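Local atomic coordinates of carboxylic ester hydrolase (Aspergillus niger, PDB entry 7K4O), a protein that probably hydrolyses ester bonds of tannins as a fungal serine esterase of the tannase family, and here holds gallic acid in its pocket. Residues Gly188-Trp193 and Phe213-Gln218; Gly96-Asn101 and Ala358-Lys363; Phe150-His155 and Gln197-Glu202. All coordinates share one frame; numbering follows the deposited sequence.

Overall arrangement
From the N terminus, the chain first reaches the loop Gly96-Asn101, which holds a beta turn, after strand 89-93, then helix 144-169, helix 187-196 with the loop behind it, and the start of helix 215-221. Interaction 2 closes the longest loop, joining that first loop to helix 351-361 across 256 residues, and interactions 1 and 3 both fall within it. Those two cross, since 188-193 lies between 150-155 and 197-202 while 213-218 follows both. Interaction 3 ties helix 144-169 to the loop after helix 187-196; interaction 1 ties helix 187-196 to 213-218. Side chains connect all three: Glu191 bonds to His155, and Trp215 packs on Tyr98. Interactions 1 and 2 both supply bonds to the gallic acid.

Interaction 1: residues Gly188-Trp193 and Phe213-Gln218; sequences GGREGW and FRWSFQ. With GDE (3,4,5-trihydroxybenzoic acid), chain J.
With chi1 at 61°, CG of Phe213 sits between its own backbone N and carbonyl carbon, and the ring is thereby carried to Trp193, whose chi1 of -79° sets CG beside its backbone N. The rings meet obliquely, Trp193 CD1 lying 3.5 Å from Phe213 CD2, with planes 31° apart. Arg190 makes the second junction. Its aliphatic chain passes Phe213, with CG 4.0 Å from Phe213 CA, and its CD then reaches the indole edge of Trp215, 3.7 Å from CE3. The chain bends at chi3, and the guanidinium plane ends almost perpendicular to that indole; its polar end is held by a salt bridge to Glu187 and by the carbonyls of Phe150 and Ala151. One turn on from Trp215, Gln218 NE2 donates a nearly straight bond of 3.0 Å to gallic acid OAE, so the same short helix start both packs on helix 187-196 and lines the ligand pocket. Gly188 belongs to a probable nucleophile elbow (GxSxG), as in other alpha/beta hydrolases. The contact is buried between helix 187-196 and the start of helix 215-221, with helices 351-361 and 376-390 packed against the latter.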
loop_
_atom_site.group_PDB
_atom_site.type_symbol
_atom_site.label_atom_id
_atom_site.label_comp_id
_atom_site.label_asym_id
_atom_site.label_seq_id
_atom_site.Cartn_x
_atom_site.Cartn_y
_atom_site.Cartn_z
ATOM N N GLY A 188 -0.885 -2.852 -4.084
ATOM C CA GLY A 188 0.478 -3.291 -4.452
ATOM C C GLY A 188 1.331 -3.636 -3.257
ATOM O O GLY A 188 2.217 -4.553 -3.350
ATOM N N GLY A 189 1.165 -2.947 -2.137
ATOM C CA GLY A 189 1.942 -3.277 -0.926
ATOM C C GLY A 189 1.495 -4.635 -0.367
ATOM O O GLY A 189 2.319 -5.423 0.090
ATOM N N ARG A 190 0.180 -4.883 -0.387
ATOM C CA ARG A 190 -0.349 -6.183 0.049
ATOM C C ARG A 190 0.273 -7.274 -0.837
ATOM O O ARG A 190 0.684 -8.349 -0.351
ATOM C CB ARG A 190 -1.875 -6.271 -0.065
ATOM C CG ARG A 190 -2.420 -7.559 0.559
ATOM C CD ARG A 190 -3.843 -7.825 0.088
ATOM N NE ARG A 190 -3.956 -8.092 -1.336
ATOM C CZ ARG A 190 -3.622 -9.231 -1.933
ATOM N NH1 ARG A 190 -3.168 -10.273 -1.233
ATOM N NH2 ARG A 190 -3.729 -9.362 -3.227
ATOM N N GLU A 191 0.332 -7.042 -2.131
ATOM C CA GLU A 191 0.879 -8.033 -3.071
ATOM C C GLU A 191 2.337 -8.327 -2.743
ATOM O O GLU A 191 2.721 -9.499 -2.782
ATOM C CB GLU A 191 0.707 -7.589 -4.502
ATOM C CG GLU A 191 -0.746 -7.567 -4.961
ATOM C CD GLU A 191 -1.040 -6.706 -6.166
ATOM O OE1 GLU A 191 -0.111 -6.340 -6.897
ATOM O OE2 GLU A 191 -2.253 -6.425 -6.418
ATOM N N GLY A 192 3.116 -7.313 -2.362
ATOM C CA GLY A 192 4.492 -7.581 -1.906
ATOM C C GLY A 192 4.501 -8.519 -0.712
ATOM O O GLY A 192 5.205 -9.527 -0.711
ATOM N N TRP A 193 3.697 -8.225 0.304
ATOM C CA TRP A 193 3.650 -9.090 1.517
ATOM C C TRP A 193 3.137 -10.488 1.171
ATOM O O TRP A 193 3.558 -11.450 1.822
ATOM C CB TRP A 193 2.824 -8.460 2.639
ATOM C CG TRP A 193 3.558 -7.409 3.399
ATOM C CD1 TRP A 193 3.224 -6.097 3.487
ATOM C CD2 TRP A 193 4.805 -7.555 4.103
ATOM N NE1 TRP A 193 4.119 -5.433 4.277
ATOM C CE2 TRP A 193 5.107 -6.302 4.663
ATOM C CE3 TRP A 193 5.646 -8.639 4.404
ATOM C CZ2 TRP A 193 6.238 -6.097 5.447
ATOM C CZ3 TRP A 193 6.761 -8.429 5.186
ATOM C CH2 TRP A 193 7.065 -7.164 5.682
ATOM N N PHE A 213 -3.125 -4.901 3.541
ATOM C CA PHE A 213 -3.201 -6.223 4.205
ATOM C C PHE A 213 -4.203 -6.136 5.385
ATOM O O PHE A 213 -4.934 -5.139 5.547
ATOM C CB PHE A 213 -1.812 -6.728 4.540
ATOM C CG PHE A 213 -0.974 -5.898 5.473
ATOM C CD1 PHE A 213 -1.489 -4.864 6.216
ATOM C CD2 PHE A 213 0.382 -6.217 5.604
ATOM C CE1 PHE A 213 -0.675 -4.187 7.120
ATOM C CE2 PHE A 213 1.199 -5.506 6.466
ATOM C CZ PHE A 213 0.650 -4.547 7.269
ATOM N N ARG A 214 -4.259 -7.197 6.167
ATOM C CA ARG A 214 -5.267 -7.374 7.238
ATOM C C ARG A 214 -6.646 -7.184 6.609
ATOM O O ARG A 214 -7.503 -6.486 7.180
ATOM C CB ARG A 214 -4.983 -6.439 8.417
ATOM C CG ARG A 214 -5.570 -6.934 9.723
ATOM C CD ARG A 214 -5.146 -6.099 10.911
ATOM N NE ARG A 214 -3.695 -6.254 11.146
ATOM C CZ ARG A 214 -2.746 -5.342 10.910
ATOM N NH1 ARG A 214 -3.041 -4.148 10.450
ATOM N NH2 ARG A 214 -1.497 -5.704 11.079
ATOM N N TRP A 215 -6.892 -7.873 5.499
ATOM C CA TRP A 215 -7.996 -7.653 4.558
ATOM C C TRP A 215 -9.359 -7.447 5.261
ATOM O O TRP A 215 -10.011 -6.431 4.967
ATOM C CB TRP A 215 -8.073 -8.813 3.569
ATOM C CG TRP A 215 -9.047 -8.524 2.469
ATOM C CD1 TRP A 215 -10.371 -8.845 2.391
ATOM C CD2 TRP A 215 -8.711 -7.930 1.208
ATOM N NE1 TRP A 215 -10.882 -8.394 1.214
ATOM C CE2 TRP A 215 -9.901 -7.840 0.446
ATOM C CE3 TRP A 215 -7.524 -7.406 0.660
ATOM C CZ2 TRP A 215 -9.929 -7.232 -0.805
ATOM C CZ3 TRP A 215 -7.553 -6.833 -0.583
ATOM C CH2 TRP A 215 -8.737 -6.744 -1.310
ATOM N N SER A 216 -9.768 -8.380 6.119
ATOM C CA SER A 216 -11.152 -8.332 6.650
ATOM C C SER A 216 -11.322 -7.069 7.502
ATOM O O SER A 216 -12.478 -6.610 7.629
ATOM C CB SER A 216 -11.494 -9.635 7.402
ATOM O OG SER A 216 -10.734 -9.770 8.592
ATOM N N PHE A 217 -10.281 -6.594 8.168
ATOM C CA PHE A 217 -10.376 -5.417 9.060
ATOM C C PHE A 217 -10.252 -4.175 8.200
ATOM O O PHE A 217 -11.041 -3.246 8.322
ATOM C CB PHE A 217 -9.310 -5.495 10.144
ATOM C CG PHE A 217 -9.568 -6.510 11.229
ATOM C CD1 PHE A 217 -9.508 -7.873 10.976
ATOM C CD2 PHE A 217 -9.958 -6.107 12.496
ATOM C CE1 PHE A 217 -9.829 -8.797 11.947
ATOM C CE2 PHE A 217 -10.219 -7.032 13.482
ATOM C CZ PHE A 217 -10.162 -8.368 13.210
ATOM N N GLN A 218 -9.280 -4.149 7.279
ATOM C CA GLN A 218 -8.987 -2.955 6.470
ATOM C C GLN A 218 -10.187 -2.643 5.581
ATOM O O GLN A 218 -10.550 -1.468 5.427
ATOM C CB GLN A 218 -7.742 -3.215 5.612
ATOM C CG GLN A 218 -7.578 -2.214 4.469
ATOM C CD GLN A 218 -7.620 -0.753 4.891
ATOM O OE1 GLN A 218 -7.284 -0.426 6.026
ATOM N NE2 GLN A 218 -7.949 0.092 3.925
HETATM O OAA GDE J . -4.789 0.129 -3.640
HETATM O OAB GDE J . -5.418 2.194 -3.153
HETATM O OAC GDE J . -8.018 -2.711 -0.818
HETATM O OAD GDE J . -7.974 1.602 1.237
HETATM O OAE GDE J . -8.813 -0.937 1.214
HETATM C CAF GDE J . -6.740 -0.894 -1.882
HETATM C CAG GDE J . -6.715 1.311 -0.834
HETATM C CAH GDE J . -5.471 0.952 -2.957
HETATM C CAI GDE J . -7.571 -1.370 -0.856
HETATM C CAJ GDE J . -7.586 0.841 0.182
HETATM C CAK GDE J . -6.385 0.445 -1.865
HETATM C CAL GDE J . -7.971 -0.473 0.171
#

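Interaction 2: residues Gly96-Asn101 and Ala358-Lys363; sequences GGYAIN and ALLVDK. With NAG (2-acetamido-2-deoxy-beta-D-glucopyranose), chain E; GDE (3,4,5-trihydroxybenzoic acid), chain J.
A type II' beta turn, Gly96 to Ala99, forms one wall of the gallic acid pocket and also presents Tyr98 to helix 351-361. The turn is closed by Ala99 N to Gly96 O at 2.9 Å, and Gly97 occupies its second position with positive phi, which favours glycine. The backbone of Gly97 faces the ligand: its N donates to gallic acid OAA at 2.7 Å, with an N-H...O angle of 170°. Tyr98 projects from the turn toward the helix, where CE2 is 4.0 Å from Leu359 CD2 in an oblique approach. Leu360 and Tyr98 come from opposite directions, Leu360 CD1 lying near the ring plane and 4.2 Å from Tyr98 OH. One methyl of each leucine reaches Tyr98, although chi1 sends the two CG atoms different ways: Leu359 CG is anti to the backbone N (-172°), whereas Leu360 CG lies beside it (-73°). With 87 Å² buried in all, the contact is small and made by van der Waals packing. Beyond the leucines, Lys363 NZ turns back to Leu360 O, 3.2 Å away and well above the carbonyl plane, and also forms a salt bridge with Glu389. Tyr98 lies between helices 351-361 and 144-169, touching Glu355 and Phe150, just after central strand 89-93.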
loop_
_atom_site.group_PDB
_atom_site.type_symbol
_atom_site.label_atom_id
_atom_site.label_comp_id
_atom_site.label_asym_id
_atom_site.label_seq_id
_atom_site.Cartn_x
_atom_site.Cartn_y
_atom_site.Cartn_z
ATOM N N GLY A 96 -3.186 -1.773 -7.477
ATOM C CA GLY A 96 -3.853 -0.629 -6.826
ATOM C C GLY A 96 -5.356 -0.833 -6.970
ATOM O O GLY A 96 -5.796 -1.270 -8.060
ATOM N N GLY A 97 -6.091 -0.607 -5.885
ATOM C CA GLY A 97 -7.535 -0.905 -5.897
ATOM C C GLY A 97 -7.713 -2.402 -6.073
ATOM O O GLY A 97 -7.067 -3.172 -5.333
ATOM N N TYR A 98 -8.558 -2.819 -7.006
ATOM C CA TYR A 98 -8.703 -4.253 -7.337
ATOM C C TYR A 98 -7.891 -4.612 -8.570
ATOM O O TYR A 98 -8.077 -5.702 -9.082
ATOM C CB TYR A 98 -10.189 -4.623 -7.472
ATOM C CG TYR A 98 -10.877 -4.849 -6.148
ATOM C CD1 TYR A 98 -11.383 -3.783 -5.405
ATOM C CD2 TYR A 98 -10.930 -6.113 -5.584
ATOM C CE1 TYR A 98 -11.971 -3.970 -4.156
ATOM C CE2 TYR A 98 -11.521 -6.315 -4.342
ATOM C CZ TYR A 98 -12.062 -5.254 -3.634
ATOM O OH TYR A 98 -12.608 -5.474 -2.388
ATOM N N ALA A 99 -6.993 -3.742 -9.016
ATOM C CA ALA A 99 -6.049 -4.023 -10.117
ATOM C C ALA A 99 -4.794 -4.676 -9.545
ATOM O O ALA A 99 -4.411 -4.372 -8.423
ATOM C CB ALA A 99 -5.651 -2.766 -10.878
ATOM N N ILE A 100 -4.231 -5.578 -10.326
ATOM C CA ILE A 100 -3.011 -6.330 -9.920
ATOM C C ILE A 100 -1.796 -5.750 -10.667
ATOM O O ILE A 100 -0.644 -6.185 -10.360
ATOM C CB ILE A 100 -3.188 -7.819 -10.202
ATOM C CG1 ILE A 100 -2.154 -8.635 -9.426
ATOM C CG2 ILE A 100 -3.201 -8.135 -11.696
ATOM C CD1 ILE A 100 -2.440 -10.120 -9.439
ATOM N N ASN A 101 -2.005 -4.783 -11.542
ATOM C CA ASN A 101 -0.879 -4.062 -12.203
ATOM C C ASN A 101 -1.175 -2.561 -12.167
ATOM O O ASN A 101 -2.336 -2.144 -11.874
ATOM C CB ASN A 101 -0.676 -4.543 -13.625
ATOM C CG ASN A 101 -1.843 -4.155 -14.524
ATOM O OD1 ASN A 101 -1.929 -2.998 -14.953
ATOM N ND2 ASN A 101 -2.708 -5.132 -14.807
ATOM N N ALA A 358 -20.235 -6.398 -0.814
ATOM C CA ALA A 358 -21.019 -6.857 -1.979
ATOM C C ALA A 358 -20.284 -7.983 -2.721
ATOM O O ALA A 358 -20.926 -8.949 -3.175
ATOM C CB ALA A 358 -21.342 -5.707 -2.895
ATOM N N LEU A 359 -18.962 -7.851 -2.938
ATOM C CA LEU A 359 -18.203 -8.747 -3.832
ATOM C C LEU A 359 -17.757 -10.025 -3.101
ATOM O O LEU A 359 -17.815 -11.085 -3.702
ATOM C CB LEU A 359 -16.960 -8.019 -4.345
ATOM C CG LEU A 359 -16.182 -8.767 -5.419
ATOM C CD1 LEU A 359 -16.967 -8.872 -6.710
ATOM C CD2 LEU A 359 -14.830 -8.088 -5.581
ATOM N N LEU A 360 -17.205 -9.904 -1.901
ATOM C CA LEU A 360 -16.486 -11.014 -1.273
ATOM C C LEU A 360 -17.229 -11.571 -0.052
ATOM O O LEU A 360 -16.848 -12.617 0.424
ATOM C CB LEU A 360 -15.072 -10.563 -0.939
ATOM C CG LEU A 360 -14.158 -10.425 -2.158
ATOM C CD1 LEU A 360 -12.955 -9.588 -1.768
ATOM C CD2 LEU A 360 -13.737 -11.793 -2.651
ATOM N N VAL A 361 -18.252 -10.894 0.441
ATOM C CA VAL A 361 -19.101 -11.435 1.523
ATOM C C VAL A 361 -20.412 -11.920 0.903
ATOM O O VAL A 361 -20.679 -13.140 0.921
ATOM C CB VAL A 361 -19.296 -10.405 2.637
ATOM C CG1 VAL A 361 -20.227 -10.991 3.709
ATOM C CG2 VAL A 361 -17.963 -9.974 3.247
ATOM N N ASP A 362 -21.162 -11.031 0.277
ATOM C CA ASP A 362 -22.468 -11.373 -0.360
ATOM C C ASP A 362 -22.264 -12.054 -1.706
ATOM O O ASP A 362 -23.167 -12.789 -2.206
ATOM C CB ASP A 362 -23.307 -10.114 -0.523
ATOM C CG ASP A 362 -23.724 -9.460 0.797
ATOM O OD1 ASP A 362 -23.564 -10.062 1.864
ATOM O OD2 ASP A 362 -24.161 -8.294 0.726
ATOM N N LYS A 363 -21.143 -11.775 -2.375
ATOM C CA LYS A 363 -20.784 -12.393 -3.667
ATOM C C LYS A 363 -21.850 -12.114 -4.731
ATOM O O LYS A 363 -22.108 -12.964 -5.597
ATOM C CB LYS A 363 -20.488 -13.874 -3.478
ATOM C CG LYS A 363 -19.367 -14.151 -2.479
ATOM C CD LYS A 363 -19.251 -15.616 -2.124
ATOM C CE LYS A 363 -18.172 -15.995 -1.130
ATOM N NZ LYS A 363 -18.338 -15.419 0.236
HETATM C C1 NAG E . -26.905 -10.176 -2.216
HETATM C C2 NAG E . -28.460 -10.004 -2.299
HETATM C C3 NAG E . -29.025 -9.601 -0.974
HETATM C C4 NAG E . -28.631 -10.690 0.053
HETATM C C5 NAG E . -27.116 -10.845 0.055
HETATM C C6 NAG E . -26.728 -12.038 0.925
HETATM C C7 NAG E . -29.177 -9.313 -4.550
HETATM C C8 NAG E . -29.387 -8.133 -5.443
HETATM N N2 NAG E . -28.742 -9.027 -3.338
HETATM O O3 NAG E . -30.421 -9.582 -1.267
HETATM O O4 NAG E . -28.922 -10.266 1.393
HETATM O O5 NAG E . -26.667 -11.122 -1.229
HETATM O O6 NAG E . -26.863 -13.298 0.224
HETATM O O7 NAG E . -29.450 -10.428 -4.906
HETATM O OAA GDE J . -4.789 0.129 -3.640
HETATM O OAB GDE J . -5.418 2.194 -3.153
HETATM O OAC GDE J . -8.018 -2.711 -0.818
HETATM O OAD GDE J . -7.974 1.602 1.237
HETATM O OAE GDE J . -8.813 -0.937 1.214
HETATM C CAF GDE J . -6.740 -0.894 -1.882
HETATM C CAG GDE J . -6.715 1.311 -0.834
HETATM C CAH GDE J . -5.471 0.952 -2.957
HETATM C CAI GDE J . -7.571 -1.370 -0.856
HETATM C CAJ GDE J . -7.586 0.841 0.182
HETATM C CAK GDE J . -6.385 0.445 -1.865
HETATM C CAL GDE J . -7.971 -0.473 0.171
#

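Interaction 3: residues Phe150-His155 and Gln197-Glu202; sequences FAYKAH and QRFGDE
Tyr152 and Arg198 form a flat stack, the guanidinium lying over one face of the phenol ring with centres 4.1 Å apart and planes only 12° from parallel. The tyrosine places CG between its backbone N and carbonyl carbon (chi1 69°), which directs the ring toward the loop. Arg198 meets it with a chain extended from CG to NE, and chi4 of 85° turns the guanidinium flat onto the ring. NE and CD of Arg198 both lie over the same face, NE 3.5 Å from Tyr152 CD2 and CD 3.9 Å from the ring centroid in a CH-pi contact. Further bonds fix the guanidinium: NH1 reaches Ser194 O and a water at 2.8 Å, and NH2 reaches Ser392 O. Phe199 adds its ring edge, CZ standing 4.3 Å from Tyr152 CD1, while Arg198 CB rests over the centre of one of its faces. Glu202 stretches toward the helix, but OE2 and His155 O, 3.4 Å apart, are both acceptors; Ser159 OG bonds this carboxylate oxygen. This is a guanidinium-on-tyrosine stack between a helix and a connecting loop, joining helix 144-169 to the link from helix 187-196 to strand 205-209 in the alpha/beta-hydrolase core.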
loop_
_atom_site.group_PDB
_atom_site.type_symbol
_atom_site.label_atom_id
_atom_site.label_comp_id
_atom_site.label_asym_id
_atom_site.label_seq_id
_atom_site.Cartn_x
_atom_site.Cartn_y
_atom_site.Cartn_z
ATOM N N PHE A 150 -5.305 -13.352 -7.618
ATOM C CA PHE A 150 -5.196 -12.012 -7.014
ATOM C C PHE A 150 -4.469 -12.087 -5.679
ATOM O O PHE A 150 -3.599 -11.248 -5.379
ATOM C CB PHE A 150 -6.592 -11.410 -6.846
ATOM C CG PHE A 150 -6.662 -9.982 -6.372
ATOM C CD1 PHE A 150 -5.991 -8.964 -7.033
ATOM C CD2 PHE A 150 -7.435 -9.639 -5.283
ATOM C CE1 PHE A 150 -6.107 -7.650 -6.617
ATOM C CE2 PHE A 150 -7.514 -8.322 -4.832
ATOM C CZ PHE A 150 -6.900 -7.332 -5.531
ATOM N N ALA A 151 -4.811 -13.072 -4.842
ATOM C CA ALA A 151 -4.266 -13.225 -3.485
ATOM C C ALA A 151 -2.743 -13.339 -3.536
ATOM O O ALA A 151 -2.113 -12.618 -2.762
ATOM C CB ALA A 151 -4.871 -14.404 -2.766
ATOM N N TYR A 152 -2.229 -14.298 -4.299
ATOM C CA TYR A 152 -0.772 -14.567 -4.277
ATOM C C TYR A 152 -0.280 -15.356 -5.474
ATOM O O TYR A 152 0.947 -15.357 -5.696
ATOM C CB TYR A 152 -0.380 -15.289 -2.981
ATOM C CG TYR A 152 -0.873 -16.705 -2.840
ATOM C CD1 TYR A 152 -0.177 -17.765 -3.389
ATOM C CD2 TYR A 152 -2.057 -16.998 -2.136
ATOM C CE1 TYR A 152 -0.622 -19.077 -3.235
ATOM C CE2 TYR A 152 -2.497 -18.299 -1.958
ATOM C CZ TYR A 152 -1.780 -19.337 -2.507
ATOM O OH TYR A 152 -2.219 -20.640 -2.356
ATOM N N LYS A 153 -1.117 -16.036 -6.224
ATOM C CA LYS A 153 -0.556 -17.007 -7.184
ATOM C C LYS A 153 -0.003 -16.269 -8.401
ATOM O O LYS A 153 1.014 -16.740 -8.998
ATOM C CB LYS A 153 -1.605 -18.057 -7.578
ATOM C CG LYS A 153 -1.073 -19.195 -8.407
ATOM C CD LYS A 153 -2.026 -20.431 -8.418
ATOM C CE LYS A 153 -3.347 -20.135 -9.109
ATOM N NZ LYS A 153 -4.133 -21.375 -9.315
ATOM N N ALA A 154 -0.648 -15.224 -8.881
ATOM C CA ALA A 154 -0.212 -14.504 -10.100
ATOM C C ALA A 154 1.204 -13.920 -9.900
ATOM O O ALA A 154 2.050 -13.999 -10.831
ATOM C CB ALA A 154 -1.177 -13.377 -10.447
ATOM N N HIS A 155 1.483 -13.388 -8.733
ATOM C CA HIS A 155 2.828 -12.794 -8.498
ATOM C C HIS A 155 3.908 -13.873 -8.387
ATOM O O HIS A 155 5.043 -13.671 -8.879
ATOM C CB HIS A 155 2.825 -11.896 -7.284
ATOM C CG HIS A 155 2.467 -10.502 -7.618
ATOM N ND1 HIS A 155 3.314 -9.695 -8.410
ATOM C CD2 HIS A 155 1.343 -9.797 -7.371
ATOM C CE1 HIS A 155 2.701 -8.543 -8.599
ATOM N NE2 HIS A 155 1.510 -8.557 -7.953
ATOM N N GLN A 197 5.539 -13.509 2.637
ATOM C CA GLN A 197 4.934 -14.418 3.633
ATOM C C GLN A 197 4.966 -15.893 3.237
ATOM O O GLN A 197 4.760 -16.703 4.121
ATOM C CB GLN A 197 3.506 -13.941 3.923
ATOM C CG GLN A 197 3.480 -12.701 4.767
ATOM C CD GLN A 197 2.133 -12.043 4.915
ATOM O OE1 GLN A 197 1.084 -12.616 4.584
ATOM N NE2 GLN A 197 2.143 -10.786 5.332
ATOM N N ARG A 198 5.184 -16.238 1.968
ATOM C CA ARG A 198 5.079 -17.597 1.453
ATOM C C ARG A 198 6.362 -18.122 0.810
ATOM O O ARG A 198 6.552 -19.341 0.890
ATOM C CB ARG A 198 3.956 -17.646 0.414
ATOM C CG ARG A 198 2.562 -17.465 1.015
ATOM C CD ARG A 198 1.463 -17.462 -0.017
ATOM N NE ARG A 198 0.127 -17.358 0.536
ATOM C CZ ARG A 198 -0.485 -16.215 0.866
ATOM N NH1 ARG A 198 0.123 -15.050 0.772
ATOM N NH2 ARG A 198 -1.730 -16.247 1.336
ATOM N N PHE A 199 7.144 -17.281 0.157
ATOM C CA PHE A 199 8.207 -17.739 -0.783
ATOM C C PHE A 199 9.511 -17.036 -0.417
ATOM O O PHE A 199 9.725 -15.853 -0.820
ATOM C CB PHE A 199 7.797 -17.508 -2.223
ATOM C CG PHE A 199 6.436 -18.033 -2.595
ATOM C CD1 PHE A 199 6.175 -19.393 -2.562
ATOM C CD2 PHE A 199 5.407 -17.166 -2.911
ATOM C CE1 PHE A 199 4.902 -19.869 -2.840
ATOM C CE2 PHE A 199 4.150 -17.627 -3.202
ATOM C CZ PHE A 199 3.893 -18.989 -3.157
ATOM N N GLY A 200 10.329 -17.726 0.330
ATOM C CA GLY A 200 11.494 -17.096 0.982
ATOM C C GLY A 200 12.530 -16.573 0.013
ATOM O O GLY A 200 13.174 -15.551 0.332
ATOM N N ASP A 201 12.704 -17.214 -1.127
ATOM C CA ASP A 201 13.777 -16.753 -2.045
ATOM C C ASP A 201 13.231 -16.208 -3.363
ATOM O O ASP A 201 14.048 -16.032 -4.282
ATOM C CB ASP A 201 14.786 -17.859 -2.293
ATOM C CG ASP A 201 14.129 -19.147 -2.690
ATOM O OD1 ASP A 201 13.182 -19.101 -3.507
ATOM O OD2 ASP A 201 14.486 -20.180 -2.071
ATOM N N GLU A 202 11.973 -15.800 -3.443
ATOM C CA GLU A 202 11.454 -15.176 -4.668
ATOM C C GLU A 202 12.172 -13.830 -4.894
ATOM O O GLU A 202 12.570 -13.542 -6.033
ATOM C CB GLU A 202 9.946 -15.006 -4.514
ATOM C CG GLU A 202 9.285 -14.302 -5.670
ATOM C CD GLU A 202 7.754 -14.304 -5.612
ATOM O OE1 GLU A 202 7.237 -15.215 -4.998
ATOM O OE2 GLU A 202 7.150 -13.473 -6.265
HETATM O O HOH W 1 -1.791 -12.974 0.636
#